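Local atomic coordinates of protease LasA (Pseudomonas aeruginosa, PDB entry 3IT5), a protein that degrades elastin and lyses staphylococci by cutting pentaglycine cross-links of the cell wall, acting as a zinc-dependent secreted endopeptidase of the M23 family. Residues M7-R12 with R173-P178; Q18-H23 with S34-Y39; R143-T148 with R157-N162; N153-Y158 with G166-A171. All coordinates share one frame; numbering follows the deposited sequence.

Interaction 1 (M7-R12 with R173-P178)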
loop_
_atom_site.group_PDB
_atom_site.type_symbol
_atom_site.label_atom_id
_atom_site.label_comp_id
_atom_site.label_asym_id
_atom_site.label_seq_id
_atom_site.Cartn_x
_atom_site.Cartn_y
_atom_site.Cartn_z
ATOM N N MET A 7 -6.857 9.717 0.238
ATOM C CA MET A 7 -6.421 8.350 0.502
ATOM C C MET A 7 -6.370 7.946 1.970
ATOM O O MET A 7 -6.018 8.745 2.841
ATOM C CB MET A 7 -5.059 8.099 -0.148
ATOM C CG MET A 7 -5.151 7.815 -1.628
ATOM S SD MET A 7 -3.542 7.652 -2.392
ATOM C CE MET A 7 -3.272 9.338 -2.908
ATOM N N GLN A 8 -6.741 6.692 2.214
ATOM C CA GLN A 8 -6.518 6.008 3.482
ATOM C C GLN A 8 -5.480 4.906 3.243
ATOM O O GLN A 8 -5.070 4.673 2.103
ATOM C CB GLN A 8 -7.830 5.395 4.003
ATOM C CG GLN A 8 -8.443 4.341 3.070
ATOM C CD GLN A 8 -9.286 3.307 3.791
ATOM O OE1 GLN A 8 -8.922 2.130 3.844
ATOM N NE2 GLN A 8 -10.410 3.728 4.344
ATOM N N LEU A 9 -5.066 4.224 4.309
ATOM C CA LEU A 9 -4.158 3.078 4.200
ATOM C C LEU A 9 -4.871 1.873 3.563
ATOM O O LEU A 9 -6.075 1.688 3.776
ATOM C CB LEU A 9 -3.597 2.711 5.581
ATOM C CG LEU A 9 -2.776 3.794 6.292
ATOM C CD1 LEU A 9 -2.742 3.556 7.809
ATOM C CD2 LEU A 9 -1.358 3.897 5.712
ATOM N N PRO A 10 -4.133 1.051 2.782
ATOM C CA PRO A 10 -4.737 -0.042 2.002
ATOM C C PRO A 10 -5.091 -1.313 2.793
ATOM O O PRO A 10 -4.864 -2.432 2.313
ATOM C CB PRO A 10 -3.673 -0.331 0.934
ATOM C CG PRO A 10 -2.390 0.003 1.602
ATOM C CD PRO A 10 -2.684 1.168 2.520
ATOM N N TRP A 11 -5.627 -1.136 4.000
ATOM C CA TRP A 11 -6.275 -2.225 4.730
ATOM C C TRP A 11 -7.543 -1.725 5.414
ATOM O O TRP A 11 -7.784 -0.519 5.467
ATOM C CB TRP A 11 -5.330 -2.902 5.726
ATOM C CG TRP A 11 -4.643 -1.994 6.708
ATOM C CD1 TRP A 11 -5.118 -1.583 7.923
ATOM C CD2 TRP A 11 -3.335 -1.420 6.574
ATOM N NE1 TRP A 11 -4.189 -0.779 8.549
ATOM C CE2 TRP A 11 -3.087 -0.664 7.741
ATOM C CE3 TRP A 11 -2.349 -1.470 5.576
ATOM C CZ2 TRP A 11 -1.893 0.035 7.942
ATOM C CZ3 TRP A 11 -1.163 -0.766 5.774
ATOM C CH2 TRP A 11 -0.946 -0.026 6.949
ATOM N N ARG A 12 -8.353 -2.655 5.913
ATOM C CA ARG A 12 -9.641 -2.323 6.516
ATOM C C ARG A 12 -9.538 -1.260 7.606
ATOM O O ARG A 12 -8.644 -1.299 8.451
ATOM C CB ARG A 12 -10.302 -3.565 7.099
ATOM C CG ARG A 12 -10.883 -4.535 6.085
ATOM C CD ARG A 12 -11.120 -5.870 6.765
ATOM N NE ARG A 12 -12.083 -6.702 6.048
ATOM C CZ ARG A 12 -12.597 -7.836 6.522
ATOM N NH1 ARG A 12 -12.247 -8.282 7.726
ATOM N NH2 ARG A 12 -13.468 -8.521 5.791
ATOM N N ARG A 173 5.867 -1.323 13.342
ATOM C CA ARG A 173 4.909 -1.189 14.442
ATOM C C ARG A 173 3.489 -1.162 13.871
ATOM O O ARG A 173 3.303 -0.776 12.715
ATOM C CB ARG A 173 5.181 0.064 15.282
ATOM C CG ARG A 173 6.117 -0.168 16.473
ATOM C CD ARG A 173 7.573 -0.021 16.072
ATOM N NE ARG A 173 8.484 -0.100 17.214
ATOM C CZ ARG A 173 9.744 0.332 17.201
ATOM N NH1 ARG A 173 10.252 0.889 16.111
ATOM N NH2 ARG A 173 10.499 0.215 18.282
ATOM N N PRO A 174 2.487 -1.591 14.669
ATOM C CA PRO A 174 1.100 -1.568 14.192
ATOM C C PRO A 174 0.653 -0.154 13.847
ATOM O O PRO A 174 0.780 0.751 14.667
ATOM C CB PRO A 174 0.306 -2.102 15.390
ATOM C CG PRO A 174 1.294 -2.913 16.169
ATOM C CD PRO A 174 2.593 -2.188 16.015
ATOM N N LEU A 175 0.148 0.028 12.631
ATOM C CA LEU A 175 -0.296 1.339 12.167
ATOM C C LEU A 175 -1.815 1.351 12.018
ATOM O O LEU A 175 -2.355 0.800 11.055
ATOM C CB LEU A 175 0.385 1.693 10.835
ATOM C CG LEU A 175 0.269 3.121 10.293
ATOM C CD1 LEU A 175 0.889 4.115 11.269
ATOM C CD2 LEU A 175 0.937 3.225 8.923
ATOM N N TYR A 176 -2.496 1.975 12.978
ATOM C CA TYR A 176 -3.961 2.052 12.970
ATOM C C TYR A 176 -4.485 2.857 11.788
ATOM O O TYR A 176 -3.981 3.938 11.494
ATOM C CB TYR A 176 -4.506 2.635 14.286
ATOM C CG TYR A 176 -6.023 2.633 14.354
ATOM C CD1 TYR A 176 -6.758 3.786 14.061
ATOM C CD2 TYR A 176 -6.724 1.473 14.683
ATOM C CE1 TYR A 176 -8.152 3.791 14.109
ATOM C CE2 TYR A 176 -8.117 1.465 14.738
ATOM C CZ TYR A 176 -8.823 2.628 14.447
ATOM O OH TYR A 176 -10.199 2.629 14.497
ATOM N N ASN A 177 -5.502 2.312 11.122
ATOM C CA ASN A 177 -6.148 2.970 9.990
ATOM C C ASN A 177 -7.507 3.548 10.389
ATOM O O ASN A 177 -8.483 2.807 10.512
ATOM C CB ASN A 177 -6.305 1.988 8.820
ATOM C CG ASN A 177 -6.938 2.629 7.590
ATOM O OD1 ASN A 177 -7.010 3.854 7.474
ATOM N ND2 ASN A 177 -7.390 1.799 6.661
ATOM N N PRO A 178 -7.576 4.879 10.594
ATOM C CA PRO A 178 -8.844 5.497 10.990
ATOM C C PRO A 178 -9.785 5.776 9.812
ATOM O O PRO A 178 -10.979 6.003 10.020
ATOM C CB PRO A 178 -8.400 6.795 11.672
ATOM C CG PRO A 178 -7.092 7.129 11.052
ATOM C CD PRO A 178 -6.475 5.860 10.525
HETATM O O HOH W 1 -5.567 5.740 6.742
#
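N177, in segment 173-178, reaches across to W11 and L9 of an N-terminal loop, pinning the two ends of this M23 metallopeptidase chain together at the edge of its large antiparallel sheet. Both segments are tied to the same strand, 16-19: the loop runs into it, and 175-176 pairs with it. With CG anti to the backbone N (chi1 -178°), the N177 amide extends over the loop. Its plane stands 81° from that of the W11 indole, so the two flat groups are nearly perpendicular rather than stacked. N177 CB lies 3.5 Å from W11 NE1, while ND2 passes over a face of the ring. N177 ND2 then gives W11 O a short but weak hydrogen bond of 2.6 Å, bent to 124° at the hydrogen.

The indole is used differently by L175. The carbonyl O of L175 lies in the ring plane at the edge, 3.2 Å from W11 CZ2, and L175 CB is 4.0 Å from the same carbon. The indole NH turns to Y15 O in a weak bond, and W17 stacks on the ring. L9 crosses L175 at about a right angle, with L9 CD1 3.9 Å from L175 CD2; this leucine pair forms the apolar side of a contact that is largely buried.

The other end of the N177 amide, OD1, accepts from the backbone N of G179 and also from a water. That water is 2.5 Å from N177 OD1 and in turn accepts from the backbone N of L9 at 2.9 Å.

Interaction 2 (Q18-H23 with S34-Y39). With ZN (zinc ion), chain E.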
loop_
_atom_site.group_PDB
_atom_site.type_symbol
_atom_site.label_atom_id
_atom_site.label_comp_id
_atom_site.label_asym_id
_atom_site.label_seq_id
_atom_site.Cartn_x
_atom_site.Cartn_y
_atom_site.Cartn_z
ATOM N N GLN A 18 1.575 -3.692 9.883
ATOM C CA GLN A 18 2.952 -3.205 9.999
ATOM C C GLN A 18 3.552 -2.871 8.632
ATOM O O GLN A 18 3.758 -3.773 7.811
ATOM C CB GLN A 18 3.843 -4.256 10.660
ATOM C CG GLN A 18 3.480 -4.644 12.078
ATOM C CD GLN A 18 4.372 -5.757 12.585
ATOM O OE1 GLN A 18 5.539 -5.858 12.195
ATOM N NE2 GLN A 18 3.829 -6.606 13.448
ATOM N N PRO A 19 3.865 -1.584 8.390
ATOM C CA PRO A 19 4.524 -1.227 7.131
ATOM C C PRO A 19 6.045 -1.351 7.211
ATOM O O PRO A 19 6.610 -1.337 8.306
ATOM C CB PRO A 19 4.126 0.238 6.937
ATOM C CG PRO A 19 3.976 0.769 8.354
ATOM C CD PRO A 19 3.619 -0.403 9.245
ATOM N N ASN A 20 6.695 -1.484 6.057
ATOM C CA ASN A 20 8.155 -1.431 5.985
ATOM C C ASN A 20 8.598 -0.162 5.253
ATOM O O ASN A 20 7.759 0.647 4.858
ATOM C CB ASN A 20 8.729 -2.708 5.343
ATOM C CG ASN A 20 8.670 -2.696 3.814
ATOM O OD1 ASN A 20 7.970 -1.882 3.202
ATOM N ND2 ASN A 20 9.414 -3.610 3.192
ATOM N N GLY A 21 9.906 0.005 5.069
ATOM C CA GLY A 21 10.456 1.207 4.447
ATOM C C GLY A 21 10.083 1.407 2.989
ATOM O O GLY A 21 9.868 0.440 2.244
ATOM N N ALA A 22 10.006 2.673 2.589
ATOM C CA ALA A 22 9.687 3.041 1.219
ATOM C C ALA A 22 10.747 2.536 0.245
ATOM O O ALA A 22 11.940 2.491 0.563
ATOM C CB ALA A 22 9.522 4.550 1.094
ATOM N N HIS A 23 10.293 2.151 -0.939
ATOM C CA HIS A 23 11.177 1.631 -1.969
ATOM C C HIS A 23 10.544 1.835 -3.330
ATOM O O HIS A 23 9.369 2.204 -3.425
ATOM C CB HIS A 23 11.505 0.150 -1.724
ATOM C CG HIS A 23 10.306 -0.704 -1.457
ATOM N ND1 HIS A 23 9.666 -0.727 -0.236
ATOM C CD2 HIS A 23 9.638 -1.577 -2.246
ATOM C CE1 HIS A 23 8.652 -1.572 -0.288
ATOM N NE2 HIS A 23 8.615 -2.105 -1.495
ATOM N N SER A 34 6.731 3.008 -3.310
ATOM C CA SER A 34 6.036 1.884 -2.682
ATOM C C SER A 34 6.416 1.664 -1.221
ATOM O O SER A 34 7.513 2.026 -0.787
ATOM C CB SER A 34 6.307 0.590 -3.467
ATOM O OG SER A 34 6.166 0.773 -4.871
ATOM N N PHE A 35 5.494 1.071 -0.472
ATOM C CA PHE A 35 5.810 0.487 0.824
ATOM C C PHE A 35 5.027 -0.803 1.019
ATOM O O PHE A 35 3.933 -0.970 0.468
ATOM C CB PHE A 35 5.613 1.480 1.984
ATOM C CG PHE A 35 4.175 1.759 2.337
ATOM C CD1 PHE A 35 3.505 0.968 3.271
ATOM C CD2 PHE A 35 3.506 2.842 1.775
ATOM C CE1 PHE A 35 2.179 1.235 3.618
ATOM C CE2 PHE A 35 2.187 3.124 2.120
ATOM C CZ PHE A 35 1.517 2.320 3.041
ATOM N N ASP A 36 5.607 -1.723 1.777
ATOM C CA ASP A 36 4.962 -2.995 2.051
ATOM C C ASP A 36 4.269 -2.938 3.400
ATOM O O ASP A 36 4.619 -2.120 4.247
ATOM C CB ASP A 36 5.973 -4.143 2.017
ATOM C CG ASP A 36 6.753 -4.200 0.718
ATOM O OD1 ASP A 36 6.170 -3.921 -0.354
ATOM O OD2 ASP A 36 7.954 -4.530 0.764
ATOM N N ALA A 37 3.275 -3.801 3.578
ATOM C CA ALA A 37 2.542 -3.889 4.828
ATOM C C ALA A 37 1.987 -5.290 5.011
ATOM O O ALA A 37 1.513 -5.918 4.063
ATOM C CB ALA A 37 1.422 -2.854 4.879
ATOM N N SER A 38 2.071 -5.774 6.243
ATOM C CA SER A 38 1.537 -7.073 6.604
ATOM C C SER A 38 1.105 -7.001 8.058
ATOM O O SER A 38 1.773 -6.355 8.876
ATOM C CB SER A 38 2.604 -8.151 6.422
ATOM O OG SER A 38 2.092 -9.436 6.711
ATOM N N TYR A 39 -0.010 -7.651 8.381
ATOM C CA TYR A 39 -0.475 -7.698 9.766
ATOM C C TYR A 39 0.637 -8.165 10.704
ATOM O O TYR A 39 0.953 -7.474 11.673
ATOM C CB TYR A 39 -1.726 -8.582 9.926
ATOM C CG TYR A 39 -1.968 -9.005 11.365
ATOM C CD1 TYR A 39 -2.364 -8.078 12.325
ATOM C CD2 TYR A 39 -1.776 -10.326 11.768
ATOM C CE1 TYR A 39 -2.567 -8.453 13.653
ATOM C CE2 TYR A 39 -1.976 -10.716 13.095
ATOM C CZ TYR A 39 -2.377 -9.773 14.030
ATOM O OH TYR A 39 -2.579 -10.142 15.342
HETATM ZN ZN ZN E . 7.479 -3.976 -1.934
HETATM O O HOH W 2 7.585 -6.061 -2.130
#
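H23 and D36 meet at the catalytic zinc ion: H23 NE2 binds it at 2.2 Å and D36 OD1 at 2.0 Å. H122 and a water at 2.1 Å from the zinc complete the site. D36 OD2 hangs back at 2.8 Å from the zinc, so the carboxylate grips mainly through one oxygen. The imidazole and carboxylate planes are 59° apart, the two side chains crossing at about a right angle.

The second shell fixes both ligands. H23 CG sits between its backbone N and carbonyl carbon (chi1 49°), a turn that brings the ring edge, with ND1, to G21 O. H23 ND1 donates to G21 O at 2.7 Å, exactly in the ring plane, which holds the imidazole's rotation with NE2 facing the metal. S34 O lies over one face of this ring. N20 holds D36 with both ends of its amide: ND2 donates to D36 OD2 at 3.0 Å, on the anti side and out of the carboxylate plane, and OD1 accepts from the backbone N of D36 at 2.8 Å.

H23 and D36 are the H-x(n)-D pair of the M23 peptidases, with H120 and H122 supplying the H-x-H element. Both sit on antiparallel segments whose directions differ by 163°. Q18 and S38 form a hydrogen-bonded pair, as do H23 and S34, but the register shifts by one between P19 and H23; N20 N still donates to D36 O in between. F35 CD1 packs on P19 CB at 3.8 Å, and F123 and F160 meet the phenyl ring from elsewhere. On strand 121-127, S124 OG hydrogen-bonds to S34 OG.

Interaction 3 (R143-T148 with R157-N162); sequences RINVGT and RYYFYN
Strands 143-145 and 159-162 run antiparallel, their axes 150° apart and 4.7 Å at closest approach, as the two central strands of the small four-stranded sheet. R143 and Y161 form a hydrogen-bonded pair, with R143 N to Y161 O and Y161 N to R143 O both 2.8 Å. The next such pair is uneven: N145 N reaches Y159 O at 3.0 Å, whereas the return bond from Y159 N to N145 O is weak at 3.4 Å.

One face of the sheet carries N145 and Y159. N145 CB lies over the Y159 ring, 3.5 Å from its centroid, a CH-pi contact. CG, anti to the backbone N (chi1 -163°), carries the amide out past the rim by Y159 OH, amide and ring planes 13° apart. From there N145 ND2 donates to R157 O at 2.8 Å. On the other face I144 CD1 touches both Y158 CE1 (3.6 Å) and the F160 ring.

The charge of R157 is met by D152, and its aliphatic CD lies beside T148. N145 bonds through both ends of its amide, since Q135 NE2 donates to OD1; this is consistent with the modelled orientation of the amide and holds it nearly parallel to the ring, at its hydroxyl end.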
loop_
_atom_site.group_PDB
_atom_site.type_symbol
_atom_site.label_atom_id
_atom_site.label_comp_id
_atom_site.label_asym_id
_atom_site.label_seq_id
_atom_site.Cartn_x
_atom_site.Cartn_y
_atom_site.Cartn_z
ATOM N N ARG A 143 1.219 11.670 7.239
ATOM C CA ARG A 143 2.073 12.146 6.159
ATOM C C ARG A 143 3.351 11.320 6.186
ATOM O O ARG A 143 4.002 11.200 7.226
ATOM C CB ARG A 143 2.403 13.632 6.328
ATOM C CG ARG A 143 3.361 14.183 5.271
ATOM C CD ARG A 143 3.823 15.595 5.602
ATOM N NE ARG A 143 2.776 16.584 5.349
ATOM C CZ ARG A 143 2.956 17.903 5.371
ATOM N NH1 ARG A 143 4.152 18.421 5.632
ATOM N NH2 ARG A 143 1.932 18.710 5.123
ATOM N N ILE A 144 3.704 10.748 5.043
ATOM C CA ILE A 144 4.880 9.885 4.954
ATOM C C ILE A 144 6.140 10.671 4.570
ATOM O O ILE A 144 6.113 11.534 3.684
ATOM C CB ILE A 144 4.623 8.663 4.019
ATOM C CG1 ILE A 144 5.853 7.751 3.924
ATOM C CG2 ILE A 144 4.162 9.107 2.639
ATOM C CD1 ILE A 144 5.540 6.354 3.387
ATOM N N ASN A 145 7.224 10.395 5.286
ATOM C CA ASN A 145 8.542 10.865 4.896
ATOM C C ASN A 145 9.353 9.674 4.408
ATOM O O ASN A 145 9.431 8.638 5.077
ATOM C CB ASN A 145 9.251 11.558 6.057
ATOM C CG ASN A 145 10.432 12.407 5.606
ATOM O OD1 ASN A 145 10.256 13.481 5.024
ATOM N ND2 ASN A 145 11.643 11.940 5.898
ATOM N N VAL A 146 9.939 9.845 3.230
ATOM C CA VAL A 146 10.704 8.817 2.541
ATOM C C VAL A 146 12.164 8.775 3.033
ATOM O O VAL A 146 12.818 9.815 3.156
ATOM C CB VAL A 146 10.591 9.059 1.002
ATOM C CG1 VAL A 146 11.905 8.881 0.275
ATOM C CG2 VAL A 146 9.461 8.214 0.401
ATOM N N GLY A 147 12.653 7.566 3.315
ATOM C CA GLY A 147 14.032 7.339 3.774
ATOM C C GLY A 147 15.089 7.587 2.707
ATOM O O GLY A 147 14.770 8.030 1.603
ATOM N N THR A 148 16.345 7.283 3.027
ATOM C CA THR A 148 17.473 7.642 2.149
ATOM C C THR A 148 17.944 6.528 1.204
ATOM O O THR A 148 18.638 6.794 0.220
ATOM C CB THR A 148 18.672 8.207 2.949
ATOM O OG1 THR A 148 19.020 7.308 4.011
ATOM C CG2 THR A 148 18.322 9.563 3.543
ATOM N N ARG A 157 14.498 8.745 9.716
ATOM C CA ARG A 157 14.420 9.136 8.302
ATOM C C ARG A 157 13.114 8.706 7.638
ATOM O O ARG A 157 12.547 9.452 6.838
ATOM C CB ARG A 157 15.602 8.573 7.512
ATOM C CG ARG A 157 16.964 8.912 8.092
ATOM C CD ARG A 157 18.072 8.317 7.247
ATOM N NE ARG A 157 19.189 7.888 8.085
ATOM C CZ ARG A 157 19.553 6.621 8.263
ATOM N NH1 ARG A 157 18.909 5.639 7.644
ATOM N NH2 ARG A 157 20.580 6.341 9.053
ATOM N N TYR A 158 12.661 7.497 7.958
ATOM C CA TYR A 158 11.401 6.970 7.440
ATOM C C TYR A 158 10.368 6.921 8.553
ATOM O O TYR A 158 10.604 6.309 9.598
ATOM C CB TYR A 158 11.591 5.570 6.848
ATOM C CG TYR A 158 10.314 4.955 6.311
ATOM C CD1 TYR A 158 9.750 5.410 5.122
ATOM C CD2 TYR A 158 9.667 3.923 6.995
ATOM C CE1 TYR A 158 8.577 4.859 4.626
ATOM C CE2 TYR A 158 8.490 3.362 6.505
ATOM C CZ TYR A 158 7.956 3.836 5.312
ATOM O OH TYR A 158 6.800 3.295 4.804
ATOM N N TYR A 159 9.226 7.562 8.325
ATOM C CA TYR A 159 8.166 7.614 9.325
ATOM C C TYR A 159 6.806 7.995 8.744
ATOM O O TYR A 159 6.716 8.605 7.674
ATOM C CB TYR A 159 8.542 8.581 10.463
ATOM C CG TYR A 159 8.955 9.966 9.997
ATOM C CD1 TYR A 159 8.004 10.960 9.768
ATOM C CD2 TYR A 159 10.298 10.280 9.785
ATOM C CE1 TYR A 159 8.377 12.234 9.341
ATOM C CE2 TYR A 159 10.683 11.545 9.356
ATOM C CZ TYR A 159 9.719 12.517 9.134
ATOM O OH TYR A 159 10.097 13.770 8.701
ATOM N N PHE A 160 5.757 7.618 9.465
ATOM C CA PHE A 160 4.407 8.090 9.207
ATOM C C PHE A 160 4.085 9.114 10.293
ATOM O O PHE A 160 4.001 8.762 11.471
ATOM C CB PHE A 160 3.413 6.924 9.270
ATOM C CG PHE A 160 3.562 5.927 8.147
ATOM C CD1 PHE A 160 2.679 5.938 7.071
ATOM C CD2 PHE A 160 4.578 4.973 8.168
ATOM C CE1 PHE A 160 2.810 5.020 6.029
ATOM C CE2 PHE A 160 4.719 4.050 7.130
ATOM C CZ PHE A 160 3.836 4.071 6.063
ATOM N N TYR A 161 3.937 10.383 9.912
ATOM C CA TYR A 161 3.624 11.419 10.899
ATOM C C TYR A 161 2.134 11.727 10.938
ATOM O O TYR A 161 1.566 12.237 9.962
ATOM C CB TYR A 161 4.446 12.697 10.668
ATOM C CG TYR A 161 4.111 13.818 11.638
ATOM C CD1 TYR A 161 4.557 13.777 12.961
ATOM C CD2 TYR A 161 3.339 14.910 11.237
ATOM C CE1 TYR A 161 4.249 14.796 13.858
ATOM C CE2 TYR A 161 3.023 15.936 12.128
ATOM C CZ TYR A 161 3.484 15.871 13.436
ATOM O OH TYR A 161 3.183 16.875 14.327
ATOM N N ASN A 162 1.512 11.410 12.074
ATOM C CA ASN A 162 0.103 11.711 12.302
ATOM C C ASN A 162 -0.096 13.211 12.527
ATOM O O ASN A 162 0.320 13.760 13.552
ATOM C CB ASN A 162 -0.441 10.900 13.488
ATOM C CG ASN A 162 -1.952 11.028 13.654
ATOM O OD1 ASN A 162 -2.534 12.091 13.435
ATOM N ND2 ASN A 162 -2.590 9.940 14.055
#

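Interaction 4 (N153-Y158 with G166-A171)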
loop_
_atom_site.group_PDB
_atom_site.type_symbol
_atom_site.label_atom_id
_atom_site.label_comp_id
_atom_site.label_asym_id
_atom_site.label_seq_id
_atom_site.Cartn_x
_atom_site.Cartn_y
_atom_site.Cartn_z
ATOM N N ASN A 153 14.363 2.037 6.925
ATOM C CA ASN A 153 13.308 1.967 7.938
ATOM C C ASN A 153 13.701 2.586 9.277
ATOM O O ASN A 153 12.984 2.440 10.273
ATOM C CB ASN A 153 12.835 0.519 8.131
ATOM C CG ASN A 153 13.971 -0.436 8.472
ATOM O OD1 ASN A 153 14.948 -0.063 9.125
ATOM N ND2 ASN A 153 13.838 -1.682 8.033
ATOM N N ASP A 154 14.853 3.255 9.290
ATOM C CA ASP A 154 15.297 4.039 10.435
ATOM C C ASP A 154 14.225 5.090 10.708
ATOM O O ASP A 154 13.932 5.916 9.842
ATOM C CB ASP A 154 16.641 4.710 10.117
ATOM C CG ASP A 154 17.365 5.221 11.358
ATOM O OD1 ASP A 154 16.703 5.713 12.303
ATOM O OD2 ASP A 154 18.615 5.146 11.372
ATOM N N CYS A 155 13.643 5.043 11.906
ATOM C CA CYS A 155 12.496 5.892 12.261
ATOM C C CYS A 155 12.822 7.395 12.290
ATOM O O CYS A 155 11.920 8.240 12.335
ATOM C CB CYS A 155 11.858 5.436 13.583
ATOM S SG CYS A 155 10.144 6.006 13.797
ATOM N N ARG A 156 14.112 7.716 12.252
ATOM C CA ARG A 156 14.572 9.097 12.135
ATOM C C ARG A 156 14.432 9.637 10.704
ATOM O O ARG A 156 14.258 10.841 10.508
ATOM C CB ARG A 156 16.021 9.210 12.616
ATOM C CG ARG A 156 16.153 9.284 14.132
ATOM C CD ARG A 156 17.396 8.577 14.655
ATOM N NE ARG A 156 18.643 9.239 14.277
ATOM C CZ ARG A 156 19.619 8.675 13.569
ATOM N NH1 ARG A 156 19.514 7.421 13.154
ATOM N NH2 ARG A 156 20.716 9.366 13.288
ATOM N N ARG A 157 14.498 8.745 9.716
ATOM C CA ARG A 157 14.420 9.136 8.302
ATOM C C ARG A 157 13.114 8.706 7.638
ATOM O O ARG A 157 12.547 9.452 6.838
ATOM C CB ARG A 157 15.602 8.573 7.512
ATOM C CG ARG A 157 16.964 8.912 8.092
ATOM C CD ARG A 157 18.072 8.317 7.247
ATOM N NE ARG A 157 19.189 7.888 8.085
ATOM C CZ ARG A 157 19.553 6.621 8.263
ATOM N NH1 ARG A 157 18.909 5.639 7.644
ATOM N NH2 ARG A 157 20.580 6.341 9.053
ATOM N N TYR A 158 12.661 7.497 7.958
ATOM C CA TYR A 158 11.401 6.970 7.440
ATOM C C TYR A 158 10.368 6.921 8.553
ATOM O O TYR A 158 10.604 6.309 9.598
ATOM C CB TYR A 158 11.591 5.570 6.848
ATOM C CG TYR A 158 10.314 4.955 6.311
ATOM C CD1 TYR A 158 9.750 5.410 5.122
ATOM C CD2 TYR A 158 9.667 3.923 6.995
ATOM C CE1 TYR A 158 8.577 4.859 4.626
ATOM C CE2 TYR A 158 8.490 3.362 6.505
ATOM C CZ TYR A 158 7.956 3.836 5.312
ATOM O OH TYR A 158 6.800 3.295 4.804
ATOM N N GLY A 166 0.096 14.546 16.346
ATOM C CA GLY A 166 1.493 14.939 16.522
ATOM C C GLY A 166 2.432 13.765 16.733
ATOM O O GLY A 166 3.610 13.963 17.035
ATOM N N THR A 167 1.913 12.548 16.559
ATOM C CA THR A 167 2.670 11.315 16.799
ATOM C C THR A 167 3.463 10.840 15.583
ATOM O O THR A 167 3.029 10.998 14.438
ATOM C CB THR A 167 1.755 10.158 17.269
ATOM O OG1 THR A 167 0.557 10.137 16.482
ATOM C CG2 THR A 167 1.381 10.329 18.722
ATOM N N THR A 168 4.629 10.256 15.855
ATOM C CA THR A 168 5.489 9.671 14.829
ATOM C C THR A 168 5.371 8.150 14.879
ATOM O O THR A 168 5.374 7.553 15.959
ATOM C CB THR A 168 6.955 10.111 15.027
ATOM O OG1 THR A 168 7.018 11.539 15.015
ATOM C CG2 THR A 168 7.863 9.565 13.923
ATOM N N HIS A 169 5.257 7.531 13.706
ATOM C CA HIS A 169 4.975 6.101 13.604
ATOM C C HIS A 169 6.021 5.374 12.773
ATOM O O HIS A 169 6.259 5.717 11.615
ATOM C CB HIS A 169 3.569 5.878 13.040
ATOM C CG HIS A 169 2.498 6.566 13.828
ATOM N ND1 HIS A 169 1.701 5.905 14.738
ATOM C CD2 HIS A 169 2.115 7.864 13.865
ATOM C CE1 HIS A 169 0.861 6.763 15.289
ATOM N NE2 HIS A 169 1.097 7.961 14.782
ATOM N N CYS A 170 6.629 4.360 13.378
ATOM C CA CYS A 170 7.802 3.699 12.812
ATOM C C CYS A 170 7.453 2.484 11.958
ATOM O O CYS A 170 6.368 1.908 12.081
ATOM C CB CYS A 170 8.770 3.288 13.934
ATOM S SG CYS A 170 9.287 4.643 15.043
ATOM N N ALA A 171 8.389 2.102 11.091
ATOM C CA ALA A 171 8.298 0.842 10.367
ATOM C C ALA A 171 8.285 -0.303 11.373
ATOM O O ALA A 171 8.946 -0.227 12.414
ATOM C CB ALA A 171 9.461 0.695 9.416
HETATM O O HOH W 3 10.409 3.923 10.480
#
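The C155–C170 disulfide closes the open end of a beta hairpin, strands 159-162 and 168-169, by tying the loop before the first strand to C170, next to H169 of the second. The C155 SG–C170 SG bond is 2.0 Å with chi3 -84°, nearly perpendicular, as a relaxed disulfide prefers. The two halves arrive differently: C155 SG is anti to its backbone N (chi1 -159°), whereas C170 SG is anti to its carbonyl carbon (chi1 -55°). T168 CG2 lies alongside C155 SG at 4.2 Å.

Past the disulfide, A171 sets its methyl into the loop. A171 CB touches N153 CB at 3.6 Å and lies at the edge of the Y158 ring, 4.0 Å from CD2, close to the ring plane.

The loop itself is braced from within. D154 O accepts from the backbone N of both R157 and Y158, and D154 OD1 accepts from R156 N, an Asx turn. Its carboxylate also pairs with the R156 guanidinium, R156 NH1 to D154 OD2 being 3.0 Å. R157 meets the same oxygen over a guanidinium face, a long, weak ion pair with no N-H aimed at the oxygen.

No direct hydrogen bond joins the two segments; a water does that work. It donates to N153 O and, at 2.6 Å, to Y158 O, while accepting from A171 N at 2.8 Å.

Interactions 1 and 2 are buried and share the large sheet, in which strand 16-19 lies between 34-38 and 175-176; W11 CZ3 packs on A37 CB at 3.4 Å where they meet. Interactions 3 and 4 are only partly buried, their centres 6 Å apart: interaction 3 lies within the small sheet, and interaction 4 ties the loop before 159-162 to its neighbour 168-169. Their chemistry follows their place: metal coordination with a second polar shell in interaction 2, amide and water bridging plus leucine packing in interaction 1, regular strand pairing in interaction 3, and a covalent bond in interaction 4. Y158 links the small sheet's side to interaction 2 through a weak hydrogen bond from its OH to N20 O.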